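Local coordinates for enterobactin synthetase component F-related protein (Vibrio cholerae serotype O1, PDB 4OXI) that probably activates glycine with ATP as an adenylation-domain ligase, forming glycyl-adenylate for a lipopolysaccharide modification pathway linked to antimicrobial peptide resistance, at residues N358-T370 / L417-L429. Numbering follows the deposited sequence.
Sequences NLYGPTECTIAVT and LLLSGKQLVKGYL. With GAP (glycyl-adenosine-5'-phosphate), chain B.
The ring of Tyr-360 meets Leu-417 obliquely, CE2 lying 3.5 Å from Leu-417 CD2, while Leu-419 CD2 and adenine C5 of glycyl-adenosine-5'-phosphate lie at its edge; the hydroxyl of Tyr-360 is hydrogen-bonded to Asp-452. Tyr-428 presents its edge to Glu-364, Tyr-428 OH donating to Glu-364 OE2 at 2.7 Å from the anti side and tilted out of the plane of a carboxylate turned 82° from the ring. A bend at chi2 (87°) swings this carboxylate toward Tyr-428, and Arg-477, which also bonds the ligand, forms a salt bridge with the same OE2. Leu-419 CD1 sits against CG and CD of the Pro-362 ring, with Cys-365 and Val-369 packed against the leucine's methyl groups.

The run Tyr-Gly-Pro-Thr-Glu at 360-364 is a signature motif of the adenylate-forming superfamily. Here Thr-363 grips phosphate oxygen O1A through both its backbone N and OG1, and the carbonyl oxygen of Ile-367 accepts a hydrogen bond from the glycyl amine.

Gln-423 reaches into the loop that follows the motif, its CD anti to CA (chi2 172°), which carries NE2 to two carbonyls: it donates to Ala-368 O at 2.9 Å and to Cys-365 O at 3.2 Å. The former lies in the glutamine's amide plane, although the donor stands above the carbonyl plane. In return, Thr-366 OG1 donates to a lone pair of Gln-423 O at 2.7 Å. Val-425 N donates to Glu-364 O, tying the two backbones together.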
# COMPACT_ATOMS: atom_id res chain seq x y z
N ASN A 358 8.00 -3.26 -14.25
CA ASN A 358 7.96 -4.07 -13.03
C ASN A 358 8.53 -3.23 -11.91
O ASN A 358 9.61 -2.67 -12.06
CB ASN A 358 8.80 -5.35 -13.20
CG ASN A 358 8.56 -6.38 -12.09
OD1 ASN A 358 7.62 -6.27 -11.30
ND2 ASN A 358 9.41 -7.41 -12.04
N LEU A 359 7.80 -3.09 -10.80
CA LEU A 359 8.31 -2.33 -9.65
C LEU A 359 8.45 -3.27 -8.47
O LEU A 359 7.58 -4.11 -8.26
CB LEU A 359 7.35 -1.21 -9.25
CG LEU A 359 7.11 -0.01 -10.15
CD1 LEU A 359 6.10 0.99 -9.51
CD2 LEU A 359 8.41 0.66 -10.41
N TYR A 360 9.53 -3.13 -7.70
CA TYR A 360 9.72 -3.95 -6.51
C TYR A 360 10.05 -3.11 -5.28
O TYR A 360 10.81 -2.14 -5.35
CB TYR A 360 10.82 -5.03 -6.70
CG TYR A 360 11.41 -5.49 -5.38
CD1 TYR A 360 10.89 -6.58 -4.70
CD2 TYR A 360 12.47 -4.79 -4.79
CE1 TYR A 360 11.41 -6.97 -3.47
CE2 TYR A 360 12.98 -5.17 -3.56
CZ TYR A 360 12.45 -6.26 -2.91
OH TYR A 360 12.98 -6.64 -1.68
N GLY A 361 9.50 -3.52 -4.13
CA GLY A 361 9.88 -2.96 -2.85
C GLY A 361 8.86 -3.30 -1.78
O GLY A 361 7.70 -3.58 -2.08
N PRO A 362 9.31 -3.29 -0.51
CA PRO A 362 8.42 -3.52 0.63
C PRO A 362 7.93 -2.19 1.19
O PRO A 362 8.54 -1.14 0.94
CB PRO A 362 9.34 -4.21 1.63
CG PRO A 362 10.68 -3.56 1.38
CD PRO A 362 10.72 -3.26 -0.11
N THR A 363 6.85 -2.25 1.96
CA THR A 363 6.30 -1.06 2.58
C THR A 363 7.35 -0.39 3.44
O THR A 363 7.38 0.85 3.55
CB THR A 363 5.06 -1.44 3.42
OG1 THR A 363 4.09 -2.06 2.56
CG2 THR A 363 4.44 -0.21 4.11
N GLU A 364 8.23 -1.20 4.03
CA GLU A 364 9.31 -0.70 4.90
C GLU A 364 10.28 0.25 4.18
O GLU A 364 11.02 1.01 4.82
CB GLU A 364 10.07 -1.87 5.52
CG GLU A 364 9.32 -2.61 6.65
CD GLU A 364 8.38 -3.72 6.15
OE1 GLU A 364 8.05 -3.74 4.93
OE2 GLU A 364 7.98 -4.59 6.96
N CYS A 365 10.30 0.19 2.85
CA CYS A 365 11.20 1.05 2.10
C CYS A 365 10.43 1.95 1.12
O CYS A 365 10.93 2.25 0.03
CB CYS A 365 12.26 0.24 1.35
SG CYS A 365 13.80 1.18 1.01
N THR A 366 9.23 2.38 1.53
CA THR A 366 8.43 3.37 0.79
C THR A 366 8.09 2.94 -0.64
O THR A 366 8.69 3.41 -1.61
CB THR A 366 9.11 4.76 0.80
OG1 THR A 366 9.45 5.09 2.15
CG2 THR A 366 8.16 5.85 0.27
N ILE A 367 7.11 2.04 -0.74
CA ILE A 367 6.46 1.66 -2.00
C ILE A 367 7.28 0.74 -2.93
O ILE A 367 7.07 -0.47 -2.95
CB ILE A 367 5.93 2.88 -2.76
CG1 ILE A 367 5.20 3.83 -1.80
CG2 ILE A 367 5.02 2.44 -3.90
CD1 ILE A 367 4.74 5.14 -2.47
N ALA A 368 8.20 1.32 -3.69
CA ALA A 368 9.08 0.50 -4.53
C ALA A 368 10.48 1.07 -4.50
O ALA A 368 10.64 2.30 -4.42
CB ALA A 368 8.56 0.47 -5.98
N VAL A 369 11.48 0.21 -4.59
CA VAL A 369 12.87 0.67 -4.54
C VAL A 369 13.65 0.31 -5.81
O VAL A 369 14.69 0.90 -6.10
CB VAL A 369 13.60 0.17 -3.26
CG1 VAL A 369 13.80 -1.32 -3.31
CG2 VAL A 369 14.92 0.88 -3.07
N THR A 370 13.15 -0.66 -6.57
CA THR A 370 13.73 -0.94 -7.88
C THR A 370 12.65 -1.00 -8.93
O THR A 370 11.45 -1.10 -8.62
CB THR A 370 14.46 -2.29 -7.91
OG1 THR A 370 13.50 -3.35 -7.91
CG2 THR A 370 15.43 -2.44 -6.73
N LEU A 417 18.34 -9.86 -0.30
CA LEU A 417 18.45 -8.45 -0.67
C LEU A 417 18.36 -7.56 0.56
O LEU A 417 17.47 -7.73 1.40
CB LEU A 417 17.33 -8.09 -1.65
CG LEU A 417 17.39 -6.72 -2.32
CD1 LEU A 417 18.66 -6.62 -3.11
CD2 LEU A 417 16.18 -6.52 -3.24
N LEU A 418 19.28 -6.60 0.66
CA LEU A 418 19.28 -5.64 1.75
C LEU A 418 18.99 -4.26 1.18
O LEU A 418 19.47 -3.93 0.10
CB LEU A 418 20.63 -5.61 2.46
CG LEU A 418 21.16 -6.91 3.06
CD1 LEU A 418 22.48 -6.67 3.76
CD2 LEU A 418 20.15 -7.47 4.04
N LEU A 419 18.21 -3.46 1.90
CA LEU A 419 17.82 -2.15 1.41
C LEU A 419 18.35 -1.05 2.32
O LEU A 419 18.47 -1.24 3.54
CB LEU A 419 16.29 -2.06 1.32
CG LEU A 419 15.62 -3.23 0.59
CD1 LEU A 419 14.12 -3.13 0.72
CD2 LEU A 419 16.02 -3.24 -0.88
N SER A 420 18.67 0.09 1.74
CA SER A 420 19.06 1.25 2.53
C SER A 420 18.75 2.51 1.74
O SER A 420 18.30 2.44 0.60
CB SER A 420 20.55 1.21 2.83
OG SER A 420 21.29 1.29 1.63
N GLY A 421 19.00 3.67 2.34
CA GLY A 421 18.84 4.90 1.60
C GLY A 421 17.72 5.76 2.14
O GLY A 421 17.16 5.48 3.22
N LYS A 422 17.38 6.80 1.38
CA LYS A 422 16.40 7.80 1.81
C LYS A 422 14.95 7.30 1.89
O LYS A 422 14.14 7.92 2.56
CB LYS A 422 16.49 9.04 0.90
CG LYS A 422 17.61 10.01 1.29
CD LYS A 422 17.94 10.97 0.14
CE LYS A 422 18.65 10.23 -0.99
NZ LYS A 422 18.53 10.92 -2.31
N GLN A 423 14.64 6.18 1.24
CA GLN A 423 13.27 5.63 1.31
C GLN A 423 13.06 4.66 2.47
O GLN A 423 11.93 4.27 2.75
CB GLN A 423 12.89 4.93 -0.00
CG GLN A 423 12.64 5.89 -1.15
CD GLN A 423 12.46 5.18 -2.45
OE1 GLN A 423 12.98 5.61 -3.47
NE2 GLN A 423 11.71 4.08 -2.43
N LEU A 424 14.13 4.28 3.14
CA LEU A 424 14.02 3.32 4.23
C LEU A 424 13.47 3.99 5.48
O LEU A 424 13.93 5.07 5.85
CB LEU A 424 15.39 2.70 4.54
CG LEU A 424 15.33 1.60 5.60
CD1 LEU A 424 14.48 0.47 5.10
CD2 LEU A 424 16.73 1.09 5.98
N VAL A 425 12.48 3.37 6.13
CA VAL A 425 11.95 3.88 7.40
C VAL A 425 12.94 3.62 8.56
O VAL A 425 13.85 2.81 8.41
CB VAL A 425 10.59 3.22 7.76
CG1 VAL A 425 9.54 3.48 6.66
CG2 VAL A 425 10.76 1.73 7.96
N LYS A 426 12.73 4.27 9.70
CA LYS A 426 13.64 4.15 10.84
C LYS A 426 13.62 2.77 11.46
O LYS A 426 14.59 2.36 12.10
CB LYS A 426 13.27 5.15 11.94
CG LYS A 426 13.31 6.61 11.54
CD LYS A 426 14.72 7.06 11.24
CE LYS A 426 14.76 8.53 10.81
NZ LYS A 426 16.10 8.89 10.26
N GLY A 427 12.51 2.07 11.30
CA GLY A 427 12.27 0.81 11.98
C GLY A 427 10.77 0.69 12.14
O GLY A 427 10.02 1.48 11.55
N TYR A 428 10.31 -0.27 12.91
CA TYR A 428 8.89 -0.40 13.16
C TYR A 428 8.50 0.51 14.32
O TYR A 428 9.29 0.74 15.24
CB TYR A 428 8.52 -1.86 13.45
CG TYR A 428 8.80 -2.79 12.28
CD1 TYR A 428 7.99 -2.79 11.15
CD2 TYR A 428 9.89 -3.66 12.29
CE1 TYR A 428 8.24 -3.64 10.07
CE2 TYR A 428 10.14 -4.51 11.22
CZ TYR A 428 9.31 -4.49 10.11
OH TYR A 428 9.55 -5.32 9.04
N LEU A 429 7.29 1.05 14.28
CA LEU A 429 6.81 1.96 15.30
C LEU A 429 6.65 1.24 16.65
O LEU A 429 5.94 0.24 16.73
CB LEU A 429 5.47 2.55 14.85
CG LEU A 429 4.95 3.84 15.49
CD1 LEU A 429 5.98 4.93 15.35
CD2 LEU A 429 3.62 4.25 14.84
N GAP B . 5.11 -1.68 -1.59
CA GAP B . 4.64 -2.67 -2.61
C GAP B . 4.34 -3.96 -1.87
O GAP B . 3.90 -4.95 -2.43
PA GAP B . 4.33 -5.17 0.60
O1A GAP B . 5.11 -4.75 1.81
O2A GAP B . 2.83 -5.45 0.69
O3A GAP B . 4.60 -3.98 -0.45
C5' GAP B . 6.51 -6.47 -0.04
O5' GAP B . 5.09 -6.45 -0.00
C4' GAP B . 6.97 -7.80 -0.59
O4' GAP B . 6.28 -8.08 -1.81
C3' GAP B . 8.43 -7.81 -1.00
O3' GAP B . 9.28 -8.05 0.12
C2' GAP B . 8.46 -8.92 -2.03
O2' GAP B . 8.42 -10.19 -1.39
C1' GAP B . 7.11 -8.83 -2.69
N9 GAP B . 7.24 -8.08 -3.96
C8 GAP B . 6.98 -6.77 -4.13
N7 GAP B . 7.18 -6.39 -5.42
C5 GAP B . 7.59 -7.48 -6.09
C6 GAP B . 7.99 -7.77 -7.49
N6 GAP B . 7.97 -6.80 -8.44
N1 GAP B . 8.36 -9.05 -7.77
C2 GAP B . 8.38 -10.02 -6.84
N3 GAP B . 8.03 -9.82 -5.55
C4 GAP B . 7.63 -8.59 -5.13